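Local atomic coordinates of tRNA threonylcarbamoyladenosine biosynthesis protein TsaE (Haemophilus influenzae, PDB entry 1HTW), a protein that is required to form the threonylcarbamoyl group on adenosine 37 of tRNAs that read codons beginning with adenine, and binds ATP and magnesium. Residues K19-A22 and E23-K27; K150-I153 and S154-N158. All blocks are in the same frame, centred on the assembly; numbering follows the deposited sequence.

Interaction 1: residues K19-A22 and E23-K27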
loop_
_atom_site.group_PDB
_atom_site.type_symbol
_atom_site.label_atom_id
_atom_site.label_comp_id
_atom_site.label_asym_id
_atom_site.label_seq_id
_atom_site.Cartn_x
_atom_site.Cartn_y
_atom_site.Cartn_z
ATOM N N LYS A 19 0.963 -1.210 10.964
ATOM C CA LYS A 19 0.946 0.059 11.769
ATOM C C LYS A 19 2.379 0.658 11.713
ATOM O O LYS A 19 2.541 1.844 11.411
ATOM C CB LYS A 19 0.577 -0.190 13.199
ATOM C CG LYS A 19 0.635 1.112 14.061
ATOM C CD LYS A 19 0.275 0.858 15.500
ATOM C CE LYS A 19 0.594 2.044 16.401
ATOM N NZ LYS A 19 -0.014 3.327 15.925
ATOM N N LYS A 20 3.370 -0.205 11.924
ATOM C CA LYS A 20 4.779 0.310 11.882
ATOM C C LYS A 20 5.120 0.848 10.507
ATOM O O LYS A 20 5.694 1.966 10.443
ATOM C CB LYS A 20 5.753 -0.801 12.283
ATOM C CG LYS A 20 7.223 -0.396 12.207
ATOM C CD LYS A 20 8.168 -1.525 12.581
ATOM C CE LYS A 20 9.523 -0.962 13.060
ATOM N NZ LYS A 20 10.565 -1.210 12.026
ATOM N N PHE A 21 4.767 0.188 9.420
ATOM C CA PHE A 21 5.054 0.636 8.076
ATOM C C PHE A 21 4.345 1.962 7.769
ATOM O O PHE A 21 4.875 2.924 7.224
ATOM C CB PHE A 21 4.599 -0.455 7.095
ATOM C CG PHE A 21 4.825 -0.291 5.641
ATOM C CD1 PHE A 21 5.945 0.338 5.133
ATOM C CD2 PHE A 21 3.957 -0.861 4.699
ATOM C CE1 PHE A 21 6.118 0.476 3.757
ATOM C CE2 PHE A 21 4.135 -0.775 3.348
ATOM C CZ PHE A 21 5.245 -0.044 2.849
ATOM N N ALA A 22 3.058 2.065 8.148
ATOM C CA ALA A 22 2.296 3.296 7.855
ATOM C C ALA A 22 2.859 4.469 8.697
ATOM O O ALA A 22 2.979 5.565 8.119
ATOM C CB ALA A 22 0.830 3.099 8.236
ATOM N N GLU A 23 3.277 4.211 9.912
ATOM C CA GLU A 23 3.877 5.240 10.765
ATOM C C GLU A 23 5.157 5.760 10.122
ATOM O O GLU A 23 5.355 6.999 10.072
ATOM C CB GLU A 23 4.063 4.805 12.175
ATOM C CG GLU A 23 2.784 4.584 12.990
ATOM C CD GLU A 23 2.164 5.895 13.442
ATOM O OE1 GLU A 23 2.541 6.956 12.898
ATOM O OE2 GLU A 23 1.299 5.875 14.349
ATOM N N ILE A 24 5.945 4.853 9.527
ATOM C CA ILE A 24 7.153 5.308 8.832
ATOM C C ILE A 24 6.790 6.184 7.668
ATOM O O ILE A 24 7.360 7.281 7.486
ATOM C CB ILE A 24 8.018 4.108 8.367
ATOM C CG1 ILE A 24 8.709 3.488 9.571
ATOM C CG2 ILE A 24 8.938 4.475 7.240
ATOM C CD1 ILE A 24 9.396 2.179 9.190
ATOM N N LEU A 25 5.802 5.812 6.852
ATOM C CA LEU A 25 5.381 6.637 5.714
ATOM C C LEU A 25 4.865 8.002 6.173
ATOM O O LEU A 25 5.182 8.989 5.463
ATOM C CB LEU A 25 4.303 5.928 4.895
ATOM C CG LEU A 25 4.620 4.552 4.360
ATOM C CD1 LEU A 25 3.482 4.136 3.390
ATOM C CD2 LEU A 25 5.931 4.586 3.573
ATOM N N LEU A 26 4.149 8.067 7.294
ATOM C CA LEU A 26 3.656 9.404 7.710
ATOM C C LEU A 26 4.845 10.269 8.187
ATOM O O LEU A 26 4.770 11.467 7.847
ATOM C CB LEU A 26 2.752 9.270 8.950
ATOM C CG LEU A 26 1.378 8.653 8.662
ATOM C CD1 LEU A 26 0.602 8.588 9.991
ATOM C CD2 LEU A 26 0.626 9.488 7.643
ATOM N N LYS A 27 5.749 9.674 8.910
ATOM C CA LYS A 27 6.865 10.450 9.552
ATOM C C LYS A 27 7.799 10.992 8.475
ATOM O O LYS A 27 8.426 12.049 8.684
ATOM C CB LYS A 27 7.666 9.539 10.454
ATOM C CG LYS A 27 7.045 9.247 11.822
ATOM C CD LYS A 27 6.807 10.528 12.616
ATOM C CE LYS A 27 6.267 10.201 14.001
ATOM N NZ LYS A 27 5.769 11.428 14.702
#
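Lys19 to Lys27 run through helix 11-28 without a break, and four successive i to i+4 bonds of 2.9 to 3.1 Å join the two halves: Glu23 N to Lys19 O, Ile24 N to Lys20 O, Leu25 N to Phe21 O and Leu26 N to Ala22 O. On one flank, the side chains of Lys19 and Glu23 lie next to each other and head the same way. Lys19 is extended as far as CE and bends only at its last torsion (chi4 54°), which swings NZ over to Glu23 OE2. At 3.3 Å between Lys19 NZ and Glu23 OE2, this salt bridge is also a weak hydrogen bond; the ammonium has a stronger partner in Gly56 O, at the end of helix 46-56. Glu23 CG rests 3.2 Å from Lys19 O, and the bend beyond it, at chi2 (-77°), turns the carboxylate alongside the Lys19 chain. The buried flank looks quite different. Phe21 CE1 and Leu25 CD2 meet at 4.1 Å, the methyl approaching the ring at a slant, neither squarely over it nor at its rim. The Phe21 ring is placed against Ile127 and Val129 of strand 127-134. Helix 11-28 thereby lies against the central sheet of a P-loop NTPase fold, and Met53 of the helix that follows the P-loop touches Phe21, Ala22 and Leu25. The Phe21 side chain is still about 13 Å from the bound ADP. Ile24 turns to another neighbour: its CG1 passes 3.5 Å from Lys20 O, while its side chain packs on Ala155 and Phe156 near the C-terminus.

Interaction 2: residues K150-I153 and S154-N158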
loop_
_atom_site.group_PDB
_atom_site.type_symbol
_atom_site.label_atom_id
_atom_site.label_comp_id
_atom_site.label_asym_id
_atom_site.label_seq_id
_atom_site.Cartn_x
_atom_site.Cartn_y
_atom_site.Cartn_z
ATOM N N LYS A 150 14.215 3.464 -0.850
ATOM C CA LYS A 150 15.388 3.180 -0.029
ATOM C C LYS A 150 15.337 3.752 1.348
ATOM O O LYS A 150 15.650 3.146 2.372
ATOM C CB LYS A 150 16.665 3.591 -0.784
ATOM C CG LYS A 150 17.836 3.776 0.189
ATOM C CD LYS A 150 19.160 3.439 -0.483
ATOM C CE LYS A 150 20.312 3.552 0.510
ATOM N NZ LYS A 150 20.218 2.498 1.567
ATOM N N ASN A 151 14.859 5.033 1.459
ATOM C CA ASN A 151 14.691 5.707 2.724
ATOM C C ASN A 151 13.631 5.047 3.616
ATOM O O ASN A 151 13.793 4.966 4.833
ATOM C CB ASN A 151 14.339 7.186 2.462
ATOM C CG ASN A 151 15.614 7.941 2.007
ATOM O OD1 ASN A 151 16.717 7.559 2.378
ATOM N ND2 ASN A 151 15.422 9.016 1.280
ATOM N N ILE A 152 12.580 4.537 2.976
ATOM C CA ILE A 152 11.551 3.817 3.729
ATOM C C ILE A 152 12.116 2.543 4.357
ATOM O O ILE A 152 11.897 2.282 5.525
ATOM C CB ILE A 152 10.348 3.458 2.849
ATOM C CG1 ILE A 152 9.557 4.714 2.453
ATOM C CG2 ILE A 152 9.422 2.501 3.623
ATOM C CD1 ILE A 152 8.691 4.541 1.250
ATOM N N ILE A 153 12.872 1.790 3.541
ATOM C CA ILE A 153 13.440 0.548 4.050
ATOM C C ILE A 153 14.474 0.800 5.144
ATOM O O ILE A 153 14.488 0.092 6.157
ATOM C CB ILE A 153 14.034 -0.270 2.869
ATOM C CG1 ILE A 153 12.837 -0.966 2.190
ATOM C CG2 ILE A 153 15.012 -1.314 3.426
ATOM C CD1 ILE A 153 13.164 -1.711 0.921
ATOM N N SER A 154 15.248 1.864 5.010
ATOM C CA SER A 154 16.265 2.185 6.005
ATOM C C SER A 154 15.603 2.544 7.329
ATOM O O SER A 154 16.186 2.333 8.388
ATOM C CB SER A 154 17.184 3.320 5.540
ATOM O OG SER A 154 16.441 4.525 5.484
ATOM N N ALA A 155 14.376 3.062 7.241
ATOM C CA ALA A 155 13.678 3.448 8.477
ATOM C C ALA A 155 13.301 2.276 9.336
ATOM O O ALA A 155 13.065 2.416 10.558
ATOM C CB ALA A 155 12.473 4.316 8.118
ATOM N N PHE A 156 13.243 1.064 8.782
ATOM C CA PHE A 156 12.862 -0.110 9.524
ATOM C C PHE A 156 13.904 -0.582 10.523
ATOM O O PHE A 156 13.585 -1.385 11.411
ATOM C CB PHE A 156 12.494 -1.253 8.566
ATOM C CG PHE A 156 11.061 -1.139 8.117
ATOM C CD1 PHE A 156 10.053 -1.685 8.894
ATOM C CD2 PHE A 156 10.731 -0.480 6.954
ATOM C CE1 PHE A 156 8.750 -1.652 8.467
ATOM C CE2 PHE A 156 9.416 -0.480 6.491
ATOM C CZ PHE A 156 8.424 -1.006 7.294
ATOM N N SER A 157 15.126 -0.096 10.385
ATOM C CA SER A 157 16.237 -0.479 11.234
ATOM C C SER A 157 15.985 -0.219 12.714
ATOM O O SER A 157 14.971 0.347 13.115
ATOM C CB SER A 157 17.517 0.259 10.816
ATOM O OG SER A 157 17.832 0.043 9.455
ATOM N N ASN A 158 16.941 -0.646 13.534
ATOM C CA ASN A 158 16.860 -0.484 14.982
ATOM C C ASN A 158 17.892 0.527 15.469
ATOM O O ASN A 158 17.527 1.694 15.722
ATOM C CB ASN A 158 17.076 -1.832 15.674
ATOM C CG ASN A 158 17.180 -1.720 17.177
ATOM O OD1 ASN A 158 18.221 -1.338 17.714
ATOM N ND2 ASN A 158 16.102 -2.063 17.875
#
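Ser154 OG donates to Asn151 O at 2.8 Å, the hydroxyl of a helical serine reaching back to a carbonyl one turn earlier. Its chi1 of 68° sets OG between the backbone N and the carbonyl carbon, from where it can bend in to that oxygen. Ser154 N keeps the regular i to i+4 bond to Lys150 O. One residue on, Ala155 N divides itself weakly between Asn151 O and Ile152 O, 3.1 Å from each, and Phe156 N then bonds to Ile153 O, three residues back, at 3.1 Å. The spacing tightens from i+4 to i+3 as helix 147-155 runs out. Phe156 folds its side chain back alongside Ile152, the two pointing the same way: CE2 lies 4.1 Å from Ile152 CG2, and CD2 comes within 3.3 Å of Ile152 O, while Ile153 O sits near the plane of the ring at its edge. The next residue, Ser157, is poorly ordered; its OG bonds to Ser154 O at 3.0 Å. Beyond this shell, Phe17 of helix 11-28 meets the Phe156 ring nearly parallel, and Leu142 of strand 137-144 also touches it. The Ser154 hydroxyl thus supplements the backbone amides near the end of the helix, and the slightly positive C-H at Phe156 CD2 probably favours the nearby Ile152 carbonyl oxygen.

Overall arrangement
Interaction 1 belongs to helix 11-28 near the start of the chain, interaction 2 to the last helix, 147-155, and its tail, so the two come in series with some 120 residues between them. Their centres are nevertheless only 11 Å apart; both helices touch strand 127-134 of the same seven-stranded sheet. They meet directly: Phe21 CD1 is 3.6 Å from Phe156 CZ, Leu25 CD2 is 3.6 Å from Ile152 CD1, and a weak hydrogen bond runs from Lys20 NZ to Phe156 O. The C-terminal end of the protein is thereby packed onto its first helix, with interaction 2 lying away from the nucleotide and metal sites.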